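Local coordinates for protein glucanase (PDB 5GXX) that probably hydrolyses internal beta-1,4-glucosidic bonds of cellulose as a family 9 endoglucanase of the cellulosome, at residues Trp241-Asp246 and Ala305-Phe310; Pro301-Thr306 and Cys412-Gly417. The protein carries 1 engineered substitution. All blocks are in the same frame, centred on the assembly; numbering follows the deposited sequence.

Contact 1 (Trp241-Asp246 and Ala305-Phe310); sequences WAHCWD and ATTEAF. With CA (calcium ion), chain C.
Glu308 reaches off its helix to the loop 241-246 and receives the backbone N-H of His243 on OE2, 2.9 Å from N. The approach runs nearly along the C-O axis of OE2, with an N-H...O angle of 149°. A bend at chi2 (-65°) brings the carboxylate against Ala242, whose CA lies 3.2 Å from OE2; the small methyl lets the acid pass this close, its CB resting 4.0 Å from Glu308 CG. On the preceding residue of the helix, the Thr307 side chain crosses that of His243 at about a right angle. The methyl CG2 of Thr307 meets the imidazole at its edge, 3.8 Å from CD2, and also touches His243 O at 3.4 Å.

In the (alpha/alpha)6 barrel of the family 9 catalytic domain, this contact joins helix 301-318 to the loop between helices 215-224 and 249-260, and the loop goes on into a calcium site: Asp246 O binds the ion at 2.3 Å, alongside Ser195, Gly196, Asp199 and Glu200. Threonine also suits its place through its hydroxyl, which accepts from a water that also donates to His243 O, while OG1 is hydrogen-bonded to Arg303 O one turn back. ND1 of His243 is hydrogen-bonded to Gly251 N.

Contact 2 (Pro301-Thr306 and Cys412-Gly417); sequences PLRYAT and CDYNAG
The guanidinium of Arg303 lies between two tyrosines: Tyr414 sets CE1 over the centre of one face, 3.7 Å above the plane, while Tyr304, next along the same helix, covers the opposite face with CZ offset toward the rim. Tyr414 is steeply inclined to the guanidinium, their planes 61° apart. On the other side, NE of Arg303 sits over the centre of the Tyr304 ring. At the guanidinium edge, NH1 forms a salt bridge with Asp413 OD2 at 2.8 Å, using the syn lone pair of that oxygen; the bond runs slightly out of the guanidinium plane. OD2 also lies in plane at the edge of the Tyr414 ring.

The arginine chain starts with CG anti to the backbone N (chi1 169°), then bends at chi2 and chi3, folding the head back where NE and NH2 can bond to Gly300 O and Trp299 O. The buried charge is thus gripped on three nitrogens, and its aliphatic part packs on Tyr414, CB to CD1 at 3.6 Å. Farther along, a water donates to both Thr306 OG1 and Tyr414 O, and Gly417, lacking a side chain, lets the backbones stay near. The axes of segments 301-306 and 412-417 approach to 8.1 Å and run in roughly the same direction, 29° apart, a close packing of helices in the (alpha/alpha)6 barrel of family 9 glycoside hydrolases.

Contacts 1 and 2 lie with their centres about 7 Å apart in the catalytic domain, on successive turns of helix 301-318, and share Ala305 and Thr306. Along the chain come the loop 241-246, then this helix, then helix 412-429, so the helix joins an earlier loop to a much later helix. The two contacts also touch directly: Ala242 CB packs on Tyr304 CD1 at 3.5 Å, and Trp245 CD1 lies 3.6 Å from Asp413 OD2. Side-chain packing thus links the loop segment that ends at the calcium ligand Asp246 to helix 412-429, where the side chain of Tyr414 is about 5 Å from a bound Tris molecule, probably from the crystallisation liquor, though it may mark a pocket.

Contact 1 (Trp241-Asp246 and Ala305-Phe310)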
ATOM      1  N   TRP A 241      51.463  -1.579  13.125  1.00 12.46           N
ATOM      2  CA  TRP A 241      50.167  -2.099  12.732  1.00 12.39           C
ATOM      3  C   TRP A 241      50.233  -3.616  12.939  1.00 11.16           C
ATOM      4  O   TRP A 241      51.216  -4.110  13.495  1.00 11.97           O
ATOM      5  CB  TRP A 241      49.812  -1.668  11.293  1.00 12.55           C
ATOM      6  CG  TRP A 241      48.331  -1.730  11.006  1.00 12.28           C
ATOM      7  CD1 TRP A 241      47.693  -2.612  10.184  1.00 15.09           C
ATOM      8  CD2 TRP A 241      47.313  -0.860  11.526  1.00 12.15           C
ATOM      9  NE1 TRP A 241      46.343  -2.357  10.160  1.00 14.89           N
ATOM     10  CE2 TRP A 241      46.078  -1.306  10.999  1.00 14.72           C
ATOM     11  CE3 TRP A 241      47.319   0.247  12.387  1.00 13.24           C
ATOM     12  CZ2 TRP A 241      44.865  -0.667  11.282  1.00 15.64           C
ATOM     13  CZ3 TRP A 241      46.096   0.860  12.700  1.00 15.69           C
ATOM     14  CH2 TRP A 241      44.889   0.394  12.149  1.00 15.47           C
ATOM     15  N   ALA A 242      49.196  -4.333  12.517  1.00 11.39           N
ATOM     16  CA  ALA A 242      49.126  -5.786  12.586  1.00 10.69           C
ATOM     17  C   ALA A 242      49.233  -6.432  11.212  1.00 11.64           C
ATOM     18  O   ALA A 242      48.707  -5.918  10.226  1.00 12.71           O
ATOM     19  CB  ALA A 242      47.813  -6.246  13.211  1.00 11.25           C
ATOM     20  N   HIS A 243      49.858  -7.605  11.193  1.00 11.43           N
ATOM     21  CA  HIS A 243      49.636  -8.587  10.143  1.00 11.96           C
ATOM     22  C   HIS A 243      48.132  -8.774   9.977  1.00 11.45           C
ATOM     23  O   HIS A 243      47.434  -9.031  10.951  1.00 11.17           O
ATOM     24  CB  HIS A 243      50.258  -9.894  10.611  1.00 11.10           C
ATOM     25  CG  HIS A 243      50.354 -10.943   9.550  1.00 13.59           C
ATOM     26  ND1 HIS A 243      51.417 -11.003   8.673  1.00 13.53           N
ATOM     27  CD2 HIS A 243      49.529 -11.965   9.222  1.00 11.89           C
ATOM     28  CE1 HIS A 243      51.236 -12.022   7.851  1.00 12.71           C
ATOM     29  NE2 HIS A 243      50.104 -12.630   8.165  1.00 14.60           N
ATOM     30  N   CYS A 244      47.644  -8.654   8.744  1.00 13.24           N
ATOM     31  CA  CYS A 244      46.217  -8.795   8.481  1.00 11.78           C
ATOM     32  C   CYS A 244      45.941  -8.978   6.993  1.00 12.53           C
ATOM     33  O   CYS A 244      46.865  -8.962   6.168  1.00 11.73           O
ATOM     34  CB  CYS A 244      45.489  -7.541   8.979  1.00 11.19           C
ATOM     35  SG  CYS A 244      45.931  -6.007   8.083  1.00 14.37           S
ATOM     36  N   TRP A 245      44.662  -9.115   6.661  1.00 11.51           N
ATOM     37  CA  TRP A 245      44.234  -9.332   5.270  1.00 12.78           C
ATOM     38  C   TRP A 245      44.815  -8.338   4.268  1.00 13.58           C
ATOM     39  O   TRP A 245      44.969  -8.692   3.103  1.00 13.08           O
ATOM     40  CB  TRP A 245      42.706  -9.355   5.139  1.00 14.30           C
ATOM     41  CG  TRP A 245      42.084  -8.050   5.572  1.00 12.78           C
ATOM     42  CD1 TRP A 245      41.660  -7.708   6.832  1.00 13.94           C
ATOM     43  CD2 TRP A 245      41.885  -6.886   4.761  1.00 14.38           C
ATOM     44  NE1 TRP A 245      41.213  -6.410   6.855  1.00 14.58           N
ATOM     45  CE2 TRP A 245      41.324  -5.888   5.591  1.00 12.98           C
ATOM     46  CE3 TRP A 245      42.111  -6.591   3.412  1.00 14.62           C
ATOM     47  CZ2 TRP A 245      40.994  -4.612   5.118  1.00 14.54           C
ATOM     48  CZ3 TRP A 245      41.777  -5.327   2.940  1.00 14.98           C
ATOM     49  CH2 TRP A 245      41.233  -4.354   3.792  1.00 15.46           C
ATOM     50  N   ASP A 246      45.060  -7.103   4.694  1.00 13.75           N
ATOM     51  CA  ASP A 246      45.548  -6.057   3.800  1.00 14.75           C
ATOM     52  C   ASP A 246      47.071  -6.018   3.628  1.00 14.56           C
ATOM     53  O   ASP A 246      47.612  -5.480   2.651  1.00 15.99           O
ATOM     54  CB  ASP A 246      45.084  -4.696   4.315  1.00 14.82           C
ATOM     55  CG  ASP A 246      45.478  -3.573   3.385  1.00 14.34           C
ATOM     56  OD1 ASP A 246      44.894  -3.496   2.292  1.00 18.22           O
ATOM     57  OD2 ASP A 246      46.392  -2.798   3.733  1.00 16.84           O
ATOM     58  N   ALA A 305      44.907  -8.653  17.635  1.00 10.00           N
ATOM     59  CA  ALA A 305      45.740  -9.051  18.776  1.00  8.50           C
ATOM     60  C   ALA A 305      46.026 -10.551  18.734  1.00 10.27           C
ATOM     61  O   ALA A 305      47.174 -10.962  18.963  1.00 10.30           O
ATOM     62  CB  ALA A 305      45.100  -8.630  20.086  1.00 10.04           C
ATOM     63  N   THR A 306      45.029 -11.348  18.355  1.00 10.30           N
ATOM     64  CA  THR A 306      45.243 -12.788  18.245  1.00 10.23           C
ATOM     65  C   THR A 306      46.118 -13.191  17.056  1.00 11.59           C
ATOM     66  O   THR A 306      46.795 -14.217  17.121  1.00 12.48           O
ATOM     67  CB  THR A 306      43.927 -13.586  18.236  1.00 11.12           C
ATOM     68  OG1 THR A 306      43.129 -13.218  17.102  1.00 10.59           O
ATOM     69  CG2 THR A 306      43.144 -13.324  19.485  1.00 11.37           C
ATOM     70  N   THR A 307      46.104 -12.396  15.990  1.00  9.81           N
ATOM     71  CA  THR A 307      46.992 -12.636  14.840  1.00 11.83           C
ATOM     72  C   THR A 307      48.430 -12.339  15.251  1.00 10.94           C
ATOM     73  O   THR A 307      49.355 -13.125  14.971  1.00 10.90           O
ATOM     74  CB  THR A 307      46.578 -11.786  13.611  1.00 10.60           C
ATOM     75  OG1 THR A 307      45.239 -12.144  13.233  1.00 12.65           O
ATOM     76  CG2 THR A 307      47.544 -12.041  12.436  1.00 11.98           C
ATOM     77  N   GLU A 308      48.616 -11.231  15.968  1.00 10.38           N
ATOM     78  CA  GLU A 308      49.955 -10.879  16.470  1.00 10.65           C
ATOM     79  C   GLU A 308      50.426 -11.927  17.465  1.00 10.31           C
ATOM     80  O   GLU A 308      51.629 -12.210  17.508  1.00 12.00           O
ATOM     81  CB  GLU A 308      49.972  -9.474  17.073  1.00 10.49           C
ATOM     82  CG  GLU A 308      49.807  -8.403  15.999  1.00 12.01           C
ATOM     83  CD  GLU A 308      50.990  -8.384  15.044  1.00 12.48           C
ATOM     84  OE1 GLU A 308      52.141  -8.587  15.502  1.00 13.02           O
ATOM     85  OE2 GLU A 308      50.821  -8.175  13.817  1.00 14.12           O
ATOM     86  N   ALA A 309      49.509 -12.512  18.243  1.00 11.54           N
ATOM     87  CA  ALA A 309      49.886 -13.623  19.124  1.00 10.66           C
ATOM     88  C   ALA A 309      50.511 -14.764  18.315  1.00 11.32           C
ATOM     89  O   ALA A 309      51.565 -15.279  18.692  1.00 11.90           O
ATOM     90  CB  ALA A 309      48.706 -14.114  19.987  1.00 11.84           C
ATOM     91  N   PHE A 310      49.910 -15.116  17.180  1.00 10.96           N
ATOM     92  CA  PHE A 310      50.503 -16.148  16.323  1.00 10.85           C
ATOM     93  C   PHE A 310      51.888 -15.771  15.839  1.00 11.94           C
ATOM     94  O   PHE A 310      52.807 -16.580  15.955  1.00 11.73           O
ATOM     95  CB  PHE A 310      49.564 -16.462  15.158  1.00 10.91           C
ATOM     96  CG  PHE A 310      50.052 -17.564  14.249  1.00 12.00           C
ATOM     97  CD1 PHE A 310      50.450 -18.790  14.775  1.00 12.17           C
ATOM     98  CD2 PHE A 310      50.099 -17.376  12.876  1.00 18.72           C
ATOM     99  CE1 PHE A 310      50.881 -19.816  13.953  1.00 12.77           C
ATOM    100  CE2 PHE A 310      50.541 -18.399  12.036  1.00 19.22           C
ATOM    101  CZ  PHE A 310      50.929 -19.625  12.574  1.00 14.32           C
TER
HETATM  102 CA    CA C 701      48.825  -4.972   0.712  1.00 17.22          CA
HETATM  103  O   HOH W   1      44.868  -9.710  11.537  1.00 12.81           O
HETATM  104  O   HOH W   2      46.783  -4.140   0.187  1.00 20.24           O

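Contact 2 (Pro301-Thr306 and Cys412-Gly417)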
ATOM      1  N   PRO A 301      39.513  -5.538  17.064  1.00 10.09           N
ATOM      2  CA  PRO A 301      40.706  -5.582  17.910  1.00 10.56           C
ATOM      3  C   PRO A 301      41.128  -7.004  18.284  1.00  9.99           C
ATOM      4  O   PRO A 301      42.334  -7.283  18.289  1.00 10.14           O
ATOM      5  CB  PRO A 301      40.301  -4.756  19.134  1.00  8.70           C
ATOM      6  CG  PRO A 301      38.811  -4.875  19.179  1.00  9.42           C
ATOM      7  CD  PRO A 301      38.401  -4.840  17.725  1.00 10.73           C
ATOM      8  N   LEU A 302      40.175  -7.906  18.553  1.00  9.34           N
ATOM      9  CA  LEU A 302      40.552  -9.289  18.900  1.00  8.24           C
ATOM     10  C   LEU A 302      41.253  -9.975  17.725  1.00 10.37           C
ATOM     11  O   LEU A 302      42.221 -10.706  17.934  1.00 10.39           O
ATOM     12  CB  LEU A 302      39.356 -10.109  19.406  1.00 10.28           C
ATOM     13  CG  LEU A 302      38.830  -9.726  20.802  1.00 11.01           C
ATOM     14  CD1 LEU A 302      37.580 -10.557  21.128  1.00 11.81           C
ATOM     15  CD2 LEU A 302      39.865  -9.914  21.905  1.00 11.01           C
ATOM     16  N   ARG A 303      40.732  -9.780  16.517  1.00 10.92           N
ATOM     17  CA  ARG A 303      41.371 -10.239  15.277  1.00 11.00           C
ATOM     18  C   ARG A 303      42.833  -9.816  15.203  1.00  9.81           C
ATOM     19  O   ARG A 303      43.723 -10.657  14.997  1.00 10.31           O
ATOM     20  CB  ARG A 303      40.597  -9.696  14.074  1.00 10.72           C
ATOM     21  CG  ARG A 303      41.271  -9.865  12.720  1.00 11.01           C
ATOM     22  CD  ARG A 303      41.849  -8.541  12.273  1.00 11.30           C
ATOM     23  NE  ARG A 303      41.043  -7.335  12.483  1.00 10.47           N
ATOM     24  CZ  ARG A 303      40.297  -6.750  11.545  1.00 10.65           C
ATOM     25  NH1 ARG A 303      40.166  -7.281  10.332  1.00 11.92           N
ATOM     26  NH2 ARG A 303      39.704  -5.601  11.798  1.00 11.98           N
ATOM     27  N   TYR A 304      43.121  -8.531  15.411  1.00  9.07           N
ATOM     28  CA  TYR A 304      44.507  -8.085  15.295  1.00  9.83           C
ATOM     29  C   TYR A 304      45.396  -8.663  16.397  1.00 10.61           C
ATOM     30  O   TYR A 304      46.484  -9.176  16.114  1.00 11.28           O
ATOM     31  CB  TYR A 304      44.574  -6.560  15.326  1.00 10.75           C
ATOM     32  CG  TYR A 304      43.973  -5.832  14.155  1.00 11.47           C
ATOM     33  CD1 TYR A 304      44.354  -6.109  12.843  1.00 13.49           C
ATOM     34  CD2 TYR A 304      43.057  -4.827  14.372  1.00 11.86           C
ATOM     35  CE1 TYR A 304      43.821  -5.395  11.761  1.00 11.89           C
ATOM     36  CE2 TYR A 304      42.529  -4.094  13.318  1.00 10.39           C
ATOM     37  CZ  TYR A 304      42.916  -4.386  12.018  1.00 13.32           C
ATOM     38  OH  TYR A 304      42.409  -3.654  10.967  1.00 14.85           O
ATOM     39  N   ALA A 305      44.907  -8.653  17.635  1.00 10.00           N
ATOM     40  CA  ALA A 305      45.740  -9.051  18.776  1.00  8.50           C
ATOM     41  C   ALA A 305      46.026 -10.551  18.734  1.00 10.27           C
ATOM     42  O   ALA A 305      47.174 -10.962  18.963  1.00 10.30           O
ATOM     43  CB  ALA A 305      45.100  -8.630  20.086  1.00 10.04           C
ATOM     44  N   THR A 306      45.029 -11.348  18.355  1.00 10.30           N
ATOM     45  CA  THR A 306      45.243 -12.788  18.245  1.00 10.23           C
ATOM     46  C   THR A 306      46.118 -13.191  17.056  1.00 11.59           C
ATOM     47  O   THR A 306      46.795 -14.217  17.121  1.00 12.48           O
ATOM     48  CB  THR A 306      43.927 -13.586  18.236  1.00 11.12           C
ATOM     49  OG1 THR A 306      43.129 -13.218  17.102  1.00 10.59           O
ATOM     50  CG2 THR A 306      43.144 -13.324  19.485  1.00 11.37           C
ATOM     51  N   CYS A 412      36.020 -14.582   8.463  1.00 11.93           N
ATOM     52  CA  CYS A 412      37.115 -15.491   8.135  1.00 10.73           C
ATOM     53  C   CYS A 412      38.449 -14.993   8.682  1.00 10.95           C
ATOM     54  O   CYS A 412      39.177 -15.755   9.323  1.00 12.06           O
ATOM     55  CB  CYS A 412      37.224 -15.687   6.619  1.00 11.99           C
ATOM     56  SG  CYS A 412      35.844 -16.585   5.864  1.00 12.67           S
ATOM     57  N   ASP A 413      38.783 -13.724   8.436  1.00 10.62           N
ATOM     58  CA  ASP A 413      40.094 -13.224   8.825  1.00 10.63           C
ATOM     59  C   ASP A 413      40.206 -13.074  10.349  1.00 10.51           C
ATOM     60  O   ASP A 413      41.306 -13.149  10.901  1.00 11.39           O
ATOM     61  CB  ASP A 413      40.406 -11.913   8.099  1.00 11.44           C
ATOM     62  CG  ASP A 413      39.750 -10.714   8.757  1.00 10.27           C
ATOM     63  OD1 ASP A 413      38.523 -10.526   8.585  1.00 13.65           O
ATOM     64  OD2 ASP A 413      40.479  -9.948   9.432  1.00 10.11           O
ATOM     65  N   TYR A 414      39.077 -12.894  11.033  1.00 10.20           N
ATOM     66  CA  TYR A 414      39.065 -12.788  12.496  1.00  9.41           C
ATOM     67  C   TYR A 414      39.537 -14.120  13.070  1.00 10.17           C
ATOM     68  O   TYR A 414      40.271 -14.159  14.057  1.00 10.79           O
ATOM     69  CB  TYR A 414      37.644 -12.521  12.988  1.00 10.46           C
ATOM     70  CG  TYR A 414      37.172 -11.088  12.924  1.00 11.86           C
ATOM     71  CD1 TYR A 414      37.700 -10.197  12.001  1.00 11.13           C
ATOM     72  CD2 TYR A 414      36.141 -10.658  13.750  1.00 10.28           C
ATOM     73  CE1 TYR A 414      37.237  -8.898  11.909  1.00 10.58           C
ATOM     74  CE2 TYR A 414      35.687  -9.347  13.692  1.00 12.11           C
ATOM     75  CZ  TYR A 414      36.248  -8.476  12.782  1.00 10.47           C
ATOM     76  OH  TYR A 414      35.801  -7.173  12.675  1.00 14.32           O
ATOM     77  N   ASN A 415      39.104 -15.229  12.474  1.00  9.75           N
ATOM     78  CA  ASN A 415      39.437 -16.555  13.000  1.00  9.64           C
ATOM     79  C   ASN A 415      40.789 -17.104  12.561  1.00 11.33           C
ATOM     80  O   ASN A 415      41.270 -18.065  13.148  1.00 11.04           O
ATOM     81  CB  ASN A 415      38.328 -17.573  12.685  1.00  9.85           C
ATOM     82  CG  ASN A 415      37.299 -17.689  13.793  1.00 12.51           C
ATOM     83  OD1 ASN A 415      36.752 -16.692  14.267  1.00 11.06           O
ATOM     84  ND2 ASN A 415      37.054 -18.920  14.243  1.00 10.84           N
ATOM     85  N   ALA A 416      41.415 -16.505  11.547  1.00 10.71           N
ATOM     86  CA  ALA A 416      42.503 -17.188  10.839  1.00 13.13           C
ATOM     87  C   ALA A 416      43.800 -17.266  11.634  1.00 12.74           C
ATOM     88  O   ALA A 416      44.314 -18.364  11.891  1.00 12.16           O
ATOM     89  CB  ALA A 416      42.717 -16.569   9.478  1.00 14.46           C
ATOM     90  N   GLY A 417      44.339 -16.124  12.051  1.00 11.59           N
ATOM     91  CA  GLY A 417      45.534 -16.133  12.901  1.00 10.82           C
ATOM     92  C   GLY A 417      45.230 -16.788  14.243  1.00 11.32           C
ATOM     93  O   GLY A 417      46.080 -17.463  14.835  1.00 10.81           O
TER
HETATM   94  O   HOH W   3      42.975 -13.877  14.245  1.00 11.63           O